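Local coordinates for Alr1585 protein (Nostoc sp., PDB 5C2I), which probably oxidises dyes and other substrates with hydrogen peroxide, as a haem-containing dye-decolorizing (DyP-type) peroxidase that assembles into a tetramer, at residues Phe399-Trp404 against Ile421-Gly426. The protein carries 1 engineered substitution. Residues are numbered along the deposited sequence; the frame is centred on the assembly and turned at random.
Sequences FMQSRW and IGQPSG. With HEM (protoporphyrin IX containing Fe), chain E.
In the haem pocket of this DyP-type peroxidase, Gln-401 of helix 397-405 meets Ile-421 of the loop leading to strand 428-431, on the face of the porphyrin away from the iron-bound water. Across the contact Gln-401 NE2 donates to Ile-421 O at 3.1 Å. The bond is moderately bent (N-H...O 143°); the oxygen lies nearly in the plane of the Gln-401 amide, whereas the donor stands above the carbonyl plane of Ile-421. CG of Gln-401 lies anti to the backbone N (chi1 -176°), and a bend at chi2 (79°) carries the amide round to the loop. Its other end faces the porphyrin, with Gln-401 OE1 3.7 Å from the haem methyl CMC. NE2 is also hydrogen-bonded to Asn-406 OD1, an oxygen that likewise accepts a hydrogen bond from Gln-423 N, so this asparagine bridges helix and loop a second time. Gln-423 sends its own NE2 off to Asp-134 and Leu-132.

The beta-branched Ile-421 offers the haem two arms: its CG2 sits 3.5 Å from the methine CHC, and its CD1 is 3.6 Å from the ring carbon C2C. It also touches His-330, probably the proximal iron ligand, as in related peroxidases. From the helix, unbranched Met-400 reaches further along, bringing its polarisable SD to 3.6 Å from the vinyl carbon CAC. With an alanine in place of Gln-401, Ile-421 O and Asn-406 OD1 would probably both lose this donor, and a gap would be likely to open beside the haem methyl and vinyl. One primary amide thus donates to two acceptors, the carbonyl of buried Ile-421 and the Asn-406 side chain, while this side of the porphyrin meets mainly isoleucine carbons over its face and methionine sulfur at its rim, groups suited to a nonpolar macrocycle.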
loop_
_atom_site.group_PDB
_atom_site.type_symbol
_atom_site.label_atom_id
_atom_site.label_comp_id
_atom_site.label_asym_id
_atom_site.label_seq_id
_atom_site.Cartn_x
_atom_site.Cartn_y
_atom_site.Cartn_z
ATOM N N PHE A 399 -14.588 34.249 -22.592
ATOM C CA PHE A 399 -14.818 35.427 -21.747
ATOM C C PHE A 399 -13.929 35.388 -20.505
ATOM O O PHE A 399 -13.253 36.354 -20.203
ATOM C CB PHE A 399 -16.291 35.499 -21.371
ATOM C CG PHE A 399 -16.728 36.823 -20.829
ATOM C CD1 PHE A 399 -16.514 37.147 -19.486
ATOM C CD2 PHE A 399 -17.416 37.729 -21.637
ATOM C CE1 PHE A 399 -16.933 38.374 -18.982
ATOM C CE2 PHE A 399 -17.861 38.936 -21.122
ATOM C CZ PHE A 399 -17.581 39.285 -19.800
ATOM N N MET A 400 -13.897 34.232 -19.838
ATOM C CA MET A 400 -13.158 34.064 -18.626
ATOM C C MET A 400 -11.654 34.296 -18.881
ATOM O O MET A 400 -10.998 35.035 -18.128
ATOM C CB MET A 400 -13.426 32.697 -18.044
ATOM C CG MET A 400 -12.848 32.432 -16.692
ATOM S SD MET A 400 -13.374 30.827 -16.061
ATOM C CE MET A 400 -15.055 31.216 -15.612
ATOM N N GLN A 401 -11.122 33.674 -19.935
ATOM C CA GLN A 401 -9.695 33.838 -20.267
ATOM C C GLN A 401 -9.398 35.273 -20.713
ATOM O O GLN A 401 -8.448 35.911 -20.209
ATOM C CB GLN A 401 -9.280 32.859 -21.354
ATOM C CG GLN A 401 -7.791 32.880 -21.692
ATOM C CD GLN A 401 -6.943 32.133 -20.691
ATOM O OE1 GLN A 401 -7.209 30.967 -20.360
ATOM N NE2 GLN A 401 -5.930 32.793 -20.181
ATOM N N SER A 402 -10.166 35.762 -21.680
ATOM C CA SER A 402 -9.809 36.989 -22.367
ATOM C C SER A 402 -10.188 38.267 -21.625
ATOM O O SER A 402 -9.484 39.274 -21.739
ATOM C CB SER A 402 -10.365 36.990 -23.806
ATOM O OG SER A 402 -11.770 37.215 -23.824
ATOM N N ARG A 403 -11.291 38.236 -20.884
ATOM C CA ARG A 403 -11.804 39.435 -20.218
ATOM C C ARG A 403 -11.479 39.477 -18.741
ATOM O O ARG A 403 -11.473 40.552 -18.124
ATOM C CB ARG A 403 -13.327 39.539 -20.424
ATOM C CG ARG A 403 -13.765 39.474 -21.899
ATOM C CD ARG A 403 -13.744 40.824 -22.571
ATOM N NE ARG A 403 -14.646 41.808 -21.934
ATOM C CZ ARG A 403 -15.876 42.139 -22.356
ATOM N NH1 ARG A 403 -16.410 41.572 -23.436
ATOM N NH2 ARG A 403 -16.584 43.050 -21.674
ATOM N N TRP A 404 -11.279 38.323 -18.129
ATOM C CA TRP A 404 -11.011 38.238 -16.679
ATOM C C TRP A 404 -9.549 37.894 -16.370
ATOM O O TRP A 404 -8.833 38.710 -15.776
ATOM C CB TRP A 404 -11.965 37.251 -15.998
ATOM C CG TRP A 404 -13.396 37.757 -15.937
ATOM C CD1 TRP A 404 -13.862 39.009 -16.308
ATOM C CD2 TRP A 404 -14.527 37.061 -15.379
ATOM N NE1 TRP A 404 -15.210 39.086 -16.064
ATOM C CE2 TRP A 404 -15.629 37.912 -15.479
ATOM C CE3 TRP A 404 -14.698 35.802 -14.813
ATOM C CZ2 TRP A 404 -16.918 37.541 -15.008
ATOM C CZ3 TRP A 404 -15.974 35.414 -14.380
ATOM C CH2 TRP A 404 -17.061 36.279 -14.481
ATOM N N ILE A 421 -2.581 31.686 -15.005
ATOM C CA ILE A 421 -2.962 31.407 -16.389
ATOM C C ILE A 421 -3.068 32.642 -17.292
ATOM O O ILE A 421 -3.325 32.519 -18.503
ATOM C CB ILE A 421 -4.340 30.675 -16.486
ATOM C CG1 ILE A 421 -5.474 31.575 -16.004
ATOM C CG2 ILE A 421 -4.329 29.382 -15.750
ATOM C CD1 ILE A 421 -6.868 31.164 -16.458
ATOM N N GLY A 422 -2.841 33.836 -16.759
ATOM C CA GLY A 422 -2.973 35.024 -17.542
ATOM C C GLY A 422 -1.889 35.170 -18.607
ATOM O O GLY A 422 -0.705 35.010 -18.311
ATOM N N GLN A 423 -2.287 35.506 -19.822
ATOM C CA GLN A 423 -1.340 35.774 -20.941
ATOM C C GLN A 423 -1.617 37.134 -21.541
ATOM O O GLN A 423 -2.754 37.381 -21.945
ATOM C CB GLN A 423 -1.513 34.762 -22.104
ATOM C CG GLN A 423 -2.159 33.502 -21.797
ATOM C CD GLN A 423 -2.118 32.507 -22.945
ATOM O OE1 GLN A 423 -1.165 31.770 -23.067
ATOM N NE2 GLN A 423 -3.209 32.397 -23.684
ATOM N N PRO A 424 -0.574 37.995 -21.689
ATOM C CA PRO A 424 0.809 37.761 -21.278
ATOM C C PRO A 424 0.994 37.926 -19.784
ATOM O O PRO A 424 0.102 38.504 -19.116
ATOM C CB PRO A 424 1.577 38.850 -22.026
ATOM C CG PRO A 424 0.581 39.993 -22.151
ATOM C CD PRO A 424 -0.724 39.272 -22.414
ATOM N N SER A 425 2.117 37.428 -19.265
ATOM C CA SER A 425 2.457 37.624 -17.878
ATOM C C SER A 425 2.702 39.101 -17.606
ATOM O O SER A 425 2.983 39.902 -18.540
ATOM C CB SER A 425 3.697 36.831 -17.475
ATOM O OG SER A 425 4.834 37.250 -18.205
ATOM N N GLY A 426 2.600 39.471 -16.342
ATOM C CA GLY A 426 2.779 40.869 -15.935
ATOM C C GLY A 426 2.956 41.045 -14.437
ATOM O O GLY A 426 3.590 40.211 -13.762
HETATM C CHA HEM E . -10.101 26.866 -10.001
HETATM C CHB HEM E . -5.662 25.362 -11.136
HETATM C CHC HEM E . -6.450 26.586 -15.751
HETATM C CHD HEM E . -10.775 28.305 -14.524
HETATM C C1A HEM E . -8.812 26.367 -9.902
HETATM C C2A HEM E . -8.188 25.943 -8.691
HETATM C C3A HEM E . -6.945 25.523 -9.014
HETATM C C4A HEM E . -6.813 25.661 -10.414
HETATM C CMA HEM E . -5.897 24.949 -8.100
HETATM C CAA HEM E . -8.787 25.947 -7.278
HETATM C CBA HEM E . -9.581 24.715 -6.837
HETATM C CGA HEM E . -10.763 24.543 -7.752
HETATM O O1A HEM E . -11.846 25.175 -7.574
HETATM O O2A HEM E . -10.653 23.766 -8.702
HETATM C C1B HEM E . -5.531 25.533 -12.513
HETATM C C2B HEM E . -4.366 25.149 -13.265
HETATM C C3B HEM E . -4.593 25.444 -14.537
HETATM C C4B HEM E . -5.908 26.087 -14.561
HETATM C CMB HEM E . -3.158 24.501 -12.689
HETATM C CAB HEM E . -3.786 25.212 -15.761
HETATM C CBB HEM E . -2.852 24.250 -15.873
HETATM C C1C HEM E . -7.699 27.223 -15.826
HETATM C C2C HEM E . -8.219 27.866 -16.930
HETATM C C3C HEM E . -9.439 28.375 -16.566
HETATM C C4C HEM E . -9.655 28.003 -15.235
HETATM C CMC HEM E . -7.625 27.960 -18.305
HETATM C CAC HEM E . -10.382 29.183 -17.338
HETATM C CBC HEM E . -10.130 30.028 -18.307
HETATM C C1D HEM E . -10.942 27.917 -13.196
HETATM C C2D HEM E . -12.190 28.182 -12.487
HETATM C C3D HEM E . -11.996 27.830 -11.224
HETATM C C4D HEM E . -10.617 27.295 -11.193
HETATM C CMD HEM E . -13.475 28.774 -13.043
HETATM C CAD HEM E . -13.015 27.882 -10.122
HETATM C CBD HEM E . -13.084 29.242 -9.418
HETATM C CGD HEM E . -14.150 29.210 -8.372
HETATM O O1D HEM E . -13.807 29.514 -7.233
HETATM O O2D HEM E . -15.362 28.895 -8.628
HETATM N NA HEM E . -7.933 26.262 -10.938
HETATM N NB HEM E . -6.356 26.139 -13.307
HETATM N NC HEM E . -8.531 27.389 -14.758
HETATM N ND HEM E . -9.997 27.457 -12.373
HETATM FE FE HEM E . -8.223 26.850 -12.822
HETATM O O HOH W 1 -8.995 24.761 -13.536
#